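Local structure of pantothenate synthetase (Francisella tularensis subsp. tularensis, 3N8H) at residues Ile43-Ala46 and Lys47-Asp51; Phe58-Pro61 and Thr62-Asn65; Asn66-Asp69 and Tyr70-Pro74. The protein catalyses the ATP-dependent condensation of pantoate with beta-alanine to pantothenate, probably through a pantoyl-adenylate intermediate, in the last step of pantothenate biosynthesis. All coordinates share one frame; numbering follows the deposited sequence.

The three contacts follow one another along the chain, and none encloses or crosses another. Contact 1 closes the last turns of helix 37-49, the crossover helix between the parallel strands 26-31 and 52-57. After strand 52-57 comes contact 2, a loop at residues 58-65 with a short 3-10 turn in it that brings Gln63 into the proline-binding pocket. Contact 3 takes over at once, winding residues 66-74 into the short helix 67-72. Contacts 2 and 3 touch through Phe64, which packs against Asp69, Tyr70 and Tyr73, and their centres lie about 9 Å apart. Contact 1 lies on the opposite side of the chain's centre, about 26 Å centre to centre from contact 2.

Contact 1: Ile43-Ala46 and Lys47-Asp51; sequences IKKA and KSEND
Ala46 and Asn50 meet on the packed side of the last turn of helix 37-49, the crossover helix of a beta-alpha-beta unit. The amide of Asn50 turns back on the helix: with CG beside its own backbone N (chi1 -62°), ND2 reaches Ala46 O at 2.9 Å along an almost straight bond of 172°, in the carbonyl plane and on a lone pair. The same oxygen takes Glu49 N at 3.1 Å from above that plane, so two donors grip it from different directions. Asparagine suits this exit because its amide can donate and accept, and ND2 also meets Tyr148 OH while OD1 accepts from Asn146. The methyl of Ala46 is small enough to let the helix lie close on Val53 and Tyr148. Lys47 runs past Val53 of the sheet, and its NZ bonds Asp88 O.

The solvent side is looser. Ser48 OG bonds Lys45 O at 2.7 Å, and a water links it to Lys45 NZ. The bent chain of Lys45 lies obliquely across that of Glu49, bringing NZ to OE2 at 3.3 Å in a salt bridge; Glu49 OE1 instead bonds Tyr148 OH. Near a helix C-terminus, carbonyls lack later amides in the helix to bind. Here Ser48 OG and Asn50 ND2 serve the carbonyls of Lys45 and Ala46, while the Lys45-Glu49 pair probably balances its charges locally.

Contact 2: Phe58-Pro61 and Thr62-Asn65; sequences FVNP and TQFN. With PRO (proline), chain C.
The ring of Phe64 presents its edge to Asn60 O, which lies near the ring plane 3.1 Å from CD2, while Val59 CG1 approaches obliquely, 3.6 Å from CE2. Tyr70 and Tyr73 make edge-to-face pairs with the same ring, so the phenyl group ties the turn to the helix that follows. A carbonyl oxygen suits a ring edge, where the C-H bonds carry a slight positive charge, and the branched valine offers a methyl to the apolar ring. The setting is the loop after strand 52-57 of the parallel, Rossmann-like sheet of this HUP-clan ligase, wound here into a short 3-10 turn.

Two further flat groups, the amides of Asn60 and Gln63, stand almost perpendicular, their planes 87° apart. The amide of Asn60 folds over the start of the turn because its CG lies opposite the backbone N (chi1 177°). From there ND2 gives a bond of 3.1 Å to Thr62 OG1, and OD1 receives a weak bond from Thr62 N. Tyr101 OH, bonded to Asn60 OD1, fixes this amide from outside. The bonds of Thr62 OG1, to ND2 and also to Tyr101 OH, hold for the modelled conformer, one of two, and are therefore less certain.

Gln63 belongs to the pocket that holds the bound proline, and is predicted to bind pantoate and beta-alanine. An extended glutamine is long enough to carry an amide from the turn to that ligand, and His127 secures its backbone oxygen. Pro61, with its ring-restricted phi, suits the start of such a turn. The turn is closed by Phe64 N, which bonds Pro61 O at 3.2 Å from well above the carbonyl plane, 63° out of it.

Contact 3: Asn66-Asp69 and Tyr70-Pro74; sequences NPND and YQTYP
Thr72 turns its hydroxyl back on the preceding turn of helix 67-72, where OG1 gives a bond to Asn68 O at 2.8 Å. The same oxygen accepts Thr72 N at 2.9 Å, nearly in line with its C=O bond, whereas the hydroxyl comes in 31° off the carbonyl plane. One residue thus supplies both donors, and a hydroxyl carried directly on CB is short enough to fold back on the helix: with OG1 between backbone N and carbonyl carbon (chi1 58°), it is brought down beside the backbone. A water joins this group to Asp69, donating to OD1 at 2.6 Å and to Thr72 OG1 at 3.1 Å.

Along the backbone, Tyr70 N bonds Asn66 O and Gln71 N bonds Pro67 O, the second of them short at 2.8 Å. CG of Gln71 lies against that same Pro67 O.

Further out, the first turn is set by Asn66 at the N-cap, whose OD1 accepts from Asp69 N at 2.9 Å. Pro67 suits the first helical position: a backbone N there has no carbonyl of an earlier helical turn to donate to, so proline's lack of an N-H costs no helix bond. Asp69 is also held from outside the helix: its OD2 forms a salt bridge with Arg190, a residue of the proline pocket predicted also to bind ATP, which would probably favour the carboxylate form. Tyr73 follows the helix with CD of Pro74 over one face of its ring, 3.4 Å above the plane. The Tyr73 side chain lies about 4 Å from the bound AMP. The whole is a short helix with an asparagine N-cap and a proline at its first position, lying beside the nucleotide site.

Contact 1: Ile43-Ala46 and Lys47-Asp51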
loop_
_atom_site.group_PDB
_atom_site.type_symbol
_atom_site.label_atom_id
_atom_site.label_comp_id
_atom_site.label_asym_id
_atom_site.label_seq_id
_atom_site.Cartn_x
_atom_site.Cartn_y
_atom_site.Cartn_z
ATOM N N ILE A 43 20.111 15.595 -6.637
ATOM C CA ILE A 43 20.616 14.958 -7.860
ATOM C C ILE A 43 22.122 14.769 -7.844
ATOM O O ILE A 43 22.614 13.703 -8.201
ATOM C CB ILE A 43 20.161 15.695 -9.104
ATOM C CG1 ILE A 43 18.654 15.480 -9.270
ATOM C CG2 ILE A 43 20.871 15.138 -10.349
ATOM C CD1 ILE A 43 17.953 16.647 -9.962
ATOM N N LYS A 44 22.841 15.794 -7.398
ATOM C CA LYS A 44 24.294 15.727 -7.296
ATOM C C LYS A 44 24.745 14.660 -6.301
ATOM O O LYS A 44 25.695 13.924 -6.547
ATOM C CB LYS A 44 24.856 17.093 -6.928
ATOM C CG LYS A 44 24.882 18.061 -8.089
ATOM C CD LYS A 44 25.443 19.402 -7.681
ATOM C CE LYS A 44 25.790 20.228 -8.913
ATOM N NZ LYS A 44 26.036 21.647 -8.517
ATOM N N LYS A 45 24.046 14.569 -5.180
ATOM C CA LYS A 45 24.347 13.533 -4.220
ATOM C C LYS A 45 24.146 12.136 -4.826
ATOM O O LYS A 45 25.030 11.275 -4.733
ATOM C CB LYS A 45 23.487 13.711 -2.971
ATOM C CG LYS A 45 23.865 12.784 -1.832
ATOM C CD LYS A 45 25.231 13.136 -1.245
ATOM C CE LYS A 45 25.627 12.142 -0.150
ATOM N NZ LYS A 45 27.100 12.121 0.118
ATOM N N ALA A 46 22.976 11.904 -5.424
ATOM C CA ALA A 46 22.711 10.662 -6.133
ATOM C C ALA A 46 23.802 10.356 -7.175
ATOM O O ALA A 46 24.281 9.211 -7.275
ATOM C CB ALA A 46 21.328 10.684 -6.774
ATOM N N LYS A 47 24.236 11.369 -7.920
ATOM C CA LYS A 47 25.228 11.124 -8.980
ATOM C C LYS A 47 26.574 10.704 -8.402
ATOM O O LYS A 47 27.264 9.859 -8.974
ATOM C CB LYS A 47 25.406 12.337 -9.904
ATOM C CG LYS A 47 24.307 12.520 -10.942
ATOM C CD LYS A 47 24.438 11.539 -12.125
ATOM C CE LYS A 47 25.636 11.861 -13.015
ATOM N NZ LYS A 47 25.661 10.967 -14.222
ATOM N N SER A 48 26.940 11.284 -7.261
ATOM C CA SER A 48 28.220 10.970 -6.637
ATOM C C SER A 48 28.218 9.578 -5.999
ATOM O O SER A 48 29.267 9.106 -5.562
ATOM C CB SER A 48 28.536 11.987 -5.554
ATOM O OG SER A 48 27.720 11.743 -4.422
ATOM N N GLU A 49 27.046 8.937 -5.948
ATOM C CA GLU A 49 26.848 7.710 -5.178
ATOM C C GLU A 49 26.307 6.518 -5.987
ATOM O O GLU A 49 26.140 5.421 -5.445
ATOM C CB GLU A 49 25.902 7.980 -3.985
ATOM C CG GLU A 49 26.608 8.520 -2.762
ATOM C CD GLU A 49 25.700 8.609 -1.550
ATOM O OE1 GLU A 49 24.509 8.262 -1.667
ATOM O OE2 GLU A 49 26.176 9.037 -0.479
ATOM N N ASN A 50 26.022 6.727 -7.268
ATOM C CA ASN A 50 25.368 5.692 -8.072
ATOM C C ASN A 50 25.864 5.670 -9.518
ATOM O O ASN A 50 26.430 6.648 -9.996
ATOM C CB ASN A 50 23.850 5.886 -8.062
ATOM C CG ASN A 50 23.241 5.763 -6.663
ATOM O OD1 ASN A 50 22.829 4.672 -6.227
ATOM N ND2 ASN A 50 23.149 6.882 -5.970
ATOM N N ASP A 51 25.636 4.553 -10.207
ATOM C CA ASP A 51 26.030 4.410 -11.610
ATOM C C ASP A 51 24.906 4.917 -12.506
ATOM O O ASP A 51 25.144 5.427 -13.608
ATOM C CB ASP A 51 26.310 2.945 -11.948
ATOM C CG ASP A 51 27.372 2.331 -11.061
ATOM O OD1 ASP A 51 28.542 2.736 -11.178
ATOM O OD2 ASP A 51 27.039 1.437 -10.249
HETATM O O HOH W 1 28.723 11.693 -1.982
#

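Contact 2: Phe58-Pro61 and Thr62-Asn65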
loop_
_atom_site.group_PDB
_atom_site.type_symbol
_atom_site.label_atom_id
_atom_site.label_comp_id
_atom_site.label_asym_id
_atom_site.label_seq_id
_atom_site.Cartn_x
_atom_site.Cartn_y
_atom_site.Cartn_z
ATOM N N PHE A 58 6.457 14.262 -11.544
ATOM C CA PHE A 58 5.059 13.884 -11.559
ATOM C C PHE A 58 4.363 14.695 -10.483
ATOM O O PHE A 58 4.617 14.501 -9.283
ATOM C CB PHE A 58 4.861 12.373 -11.321
ATOM C CG PHE A 58 3.393 11.937 -11.320
ATOM C CD1 PHE A 58 2.801 11.406 -10.165
ATOM C CD2 PHE A 58 2.607 12.081 -12.469
ATOM C CE1 PHE A 58 1.450 11.016 -10.154
ATOM C CE2 PHE A 58 1.261 11.700 -12.471
ATOM C CZ PHE A 58 0.679 11.157 -11.312
ATOM N N VAL A 59 3.519 15.630 -10.928
ATOM C CA VAL A 59 2.690 16.393 -10.026
ATOM C C VAL A 59 1.494 15.532 -9.627
ATOM O O VAL A 59 0.485 15.436 -10.340
ATOM C CB VAL A 59 2.189 17.717 -10.648
ATOM C CG1 VAL A 59 1.523 18.543 -9.568
ATOM C CG2 VAL A 59 3.352 18.533 -11.283
ATOM N N ASN A 60 1.619 14.907 -8.470
ATOM C CA ASN A 60 0.632 13.950 -7.995
ATOM C C ASN A 60 -0.645 14.598 -7.457
ATOM O O ASN A 60 -0.625 15.186 -6.375
ATOM C CB ASN A 60 1.270 13.053 -6.924
ATOM C CG ASN A 60 0.291 12.082 -6.337
ATOM O OD1 ASN A 60 -0.522 11.512 -7.055
ATOM N ND2 ASN A 60 0.352 11.892 -5.022
ATOM N N PRO A 61 -1.768 14.455 -8.190
ATOM C CA PRO A 61 -3.011 15.125 -7.788
ATOM C C PRO A 61 -3.547 14.639 -6.445
ATOM O O PRO A 61 -4.225 15.393 -5.755
ATOM C CB PRO A 61 -4.024 14.723 -8.869
ATOM C CG PRO A 61 -3.257 14.021 -9.928
ATOM C CD PRO A 61 -1.935 13.623 -9.397
ATOM N N THR A 62 -3.258 13.390 -6.065
ATOM C CA THR A 62 -3.941 12.810 -4.894
ATOM C C THR A 62 -3.408 13.393 -3.599
ATOM O O THR A 62 -3.996 13.218 -2.534
ATOM C CB THR A 62 -3.861 11.272 -4.827
ATOM O OG1 THR A 62 -2.496 10.859 -4.625
ATOM C CG2 THR A 62 -4.442 10.642 -6.094
ATOM N N GLN A 63 -2.287 14.093 -3.693
ATOM C CA GLN A 63 -1.704 14.674 -2.497
ATOM C C GLN A 63 -1.964 16.171 -2.342
ATOM O O GLN A 63 -1.545 16.783 -1.350
ATOM C CB GLN A 63 -0.214 14.355 -2.420
ATOM C CG GLN A 63 0.690 15.109 -3.381
ATOM C CD GLN A 63 2.120 14.630 -3.249
ATOM O OE1 GLN A 63 3.025 15.383 -2.857
ATOM N NE2 GLN A 63 2.331 13.358 -3.551
ATOM N N PHE A 64 -2.629 16.771 -3.319
ATOM C CA PHE A 64 -3.025 18.178 -3.161
ATOM C C PHE A 64 -4.355 18.194 -2.466
ATOM O O PHE A 64 -5.359 17.775 -3.036
ATOM C CB PHE A 64 -3.141 18.877 -4.506
ATOM C CG PHE A 64 -1.815 19.178 -5.130
ATOM C CD1 PHE A 64 -1.302 20.482 -5.119
ATOM C CD2 PHE A 64 -1.060 18.154 -5.697
ATOM C CE1 PHE A 64 -0.064 20.757 -5.680
ATOM C CE2 PHE A 64 0.181 18.417 -6.246
ATOM C CZ PHE A 64 0.684 19.721 -6.241
ATOM N N ASN A 65 -4.370 18.634 -1.221
ATOM C CA ASN A 65 -5.651 18.830 -0.531
ATOM C C ASN A 65 -6.365 20.134 -0.983
ATOM O O ASN A 65 -7.559 20.323 -0.760
ATOM C CB ASN A 65 -5.445 18.836 0.982
ATOM C CG ASN A 65 -4.376 19.825 1.410
ATOM O OD1 ASN A 65 -3.202 19.685 1.039
ATOM N ND2 ASN A 65 -4.781 20.856 2.167
HETATM N N PRO C . 6.165 18.802 -1.821
HETATM C CA PRO C . 5.012 17.907 -1.839
HETATM C C PRO C . 3.716 18.712 -1.949
HETATM O O PRO C . 3.758 19.944 -1.843
HETATM C CB PRO C . 5.099 17.212 -0.479
HETATM C CG PRO C . 6.562 17.185 -0.181
HETATM C CD PRO C . 7.129 18.456 -0.761
#

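Contact 3: Asn66-Asp69 and Tyr70-Pro74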
loop_
_atom_site.group_PDB
_atom_site.type_symbol
_atom_site.label_atom_id
_atom_site.label_comp_id
_atom_site.label_asym_id
_atom_site.label_seq_id
_atom_site.Cartn_x
_atom_site.Cartn_y
_atom_site.Cartn_z
ATOM N N ASN A 66 -5.636 21.021 -1.637
ATOM C CA ASN A 66 -6.197 22.317 -2.033
ATOM C C ASN A 66 -6.226 22.474 -3.560
ATOM O O ASN A 66 -5.174 22.456 -4.207
ATOM C CB ASN A 66 -5.360 23.422 -1.399
ATOM C CG ASN A 66 -5.908 24.802 -1.661
ATOM O OD1 ASN A 66 -5.890 25.291 -2.787
ATOM N ND2 ASN A 66 -6.368 25.454 -0.608
ATOM N N PRO A 67 -7.426 22.647 -4.144
ATOM C CA PRO A 67 -7.549 22.646 -5.606
ATOM C C PRO A 67 -6.759 23.766 -6.265
ATOM O O PRO A 67 -6.112 23.579 -7.309
ATOM C CB PRO A 67 -9.057 22.837 -5.844
ATOM C CG PRO A 67 -9.699 22.358 -4.604
ATOM C CD PRO A 67 -8.738 22.655 -3.473
ATOM N N ASN A 68 -6.811 24.945 -5.658
ATOM C CA ASN A 68 -6.113 26.102 -6.227
ATOM C C ASN A 68 -4.607 25.873 -6.235
ATOM O O ASN A 68 -3.898 26.188 -7.202
ATOM C CB ASN A 68 -6.459 27.377 -5.466
ATOM C CG ASN A 68 -6.086 28.630 -6.238
ATOM O OD1 ASN A 68 -6.556 28.849 -7.365
ATOM N ND2 ASN A 68 -5.235 29.461 -5.639
ATOM N N ASP A 69 -4.120 25.309 -5.146
ATOM C CA ASP A 69 -2.721 24.922 -5.076
ATOM C C ASP A 69 -2.362 24.029 -6.275
ATOM O O ASP A 69 -1.355 24.259 -6.955
ATOM C CB ASP A 69 -2.438 24.205 -3.759
ATOM C CG ASP A 69 -0.969 23.859 -3.592
ATOM O OD1 ASP A 69 -0.116 24.576 -4.169
ATOM O OD2 ASP A 69 -0.675 22.861 -2.902
ATOM N N TYR A 70 -3.198 23.029 -6.550
ATOM C CA TYR A 70 -2.939 22.128 -7.665
ATOM C C TYR A 70 -2.970 22.870 -8.994
ATOM O O TYR A 70 -2.094 22.680 -9.829
ATOM C CB TYR A 70 -3.946 20.983 -7.682
ATOM C CG TYR A 70 -3.723 19.958 -8.774
ATOM C CD1 TYR A 70 -2.652 19.061 -8.719
ATOM C CD2 TYR A 70 -4.605 19.858 -9.850
ATOM C CE1 TYR A 70 -2.457 18.110 -9.719
ATOM C CE2 TYR A 70 -4.421 18.907 -10.852
ATOM C CZ TYR A 70 -3.346 18.038 -10.784
ATOM O OH TYR A 70 -3.166 17.098 -11.778
ATOM N N GLN A 71 -3.987 23.707 -9.187
ATOM C CA GLN A 71 -4.152 24.429 -10.445
ATOM C C GLN A 71 -2.951 25.323 -10.762
ATOM O O GLN A 71 -2.499 25.391 -11.902
ATOM C CB GLN A 71 -5.414 25.287 -10.410
ATOM C CG GLN A 71 -6.700 24.540 -10.139
ATOM C CD GLN A 71 -7.906 25.463 -10.245
ATOM O OE1 GLN A 71 -8.087 26.139 -11.259
ATOM N NE2 GLN A 71 -8.727 25.508 -9.195
ATOM N N THR A 72 -2.438 26.002 -9.745
ATOM C CA THR A 72 -1.339 26.933 -9.914
ATOM C C THR A 72 0.042 26.314 -9.719
ATOM O O THR A 72 1.040 27.009 -9.861
ATOM C CB THR A 72 -1.469 28.104 -8.910
ATOM O OG1 THR A 72 -1.489 27.581 -7.569
ATOM C CG2 THR A 72 -2.752 28.920 -9.176
ATOM N N TYR A 73 0.120 25.028 -9.373
ATOM C CA TYR A 73 1.430 24.460 -9.063
ATOM C C TYR A 73 2.398 24.686 -10.232
ATOM O O TYR A 73 2.022 24.522 -11.392
ATOM C CB TYR A 73 1.340 22.966 -8.737
ATOM C CG TYR A 73 2.624 22.506 -8.081
ATOM C CD1 TYR A 73 2.863 22.766 -6.739
ATOM C CD2 TYR A 73 3.627 21.880 -8.825
ATOM C CE1 TYR A 73 4.047 22.373 -6.129
ATOM C CE2 TYR A 73 4.817 21.481 -8.226
ATOM C CZ TYR A 73 5.026 21.732 -6.878
ATOM O OH TYR A 73 6.206 21.334 -6.276
ATOM N N PRO A 74 3.642 25.095 -9.938
ATOM C CA PRO A 74 4.465 25.526 -11.086
ATOM C C PRO A 74 4.746 24.425 -12.098
ATOM O O PRO A 74 5.015 23.258 -11.753
ATOM C CB PRO A 74 5.764 26.013 -10.428
ATOM C CG PRO A 74 5.334 26.468 -9.065
ATOM C CD PRO A 74 4.213 25.520 -8.648
HETATM O O HOH W 2 0.783 26.009 -6.124
#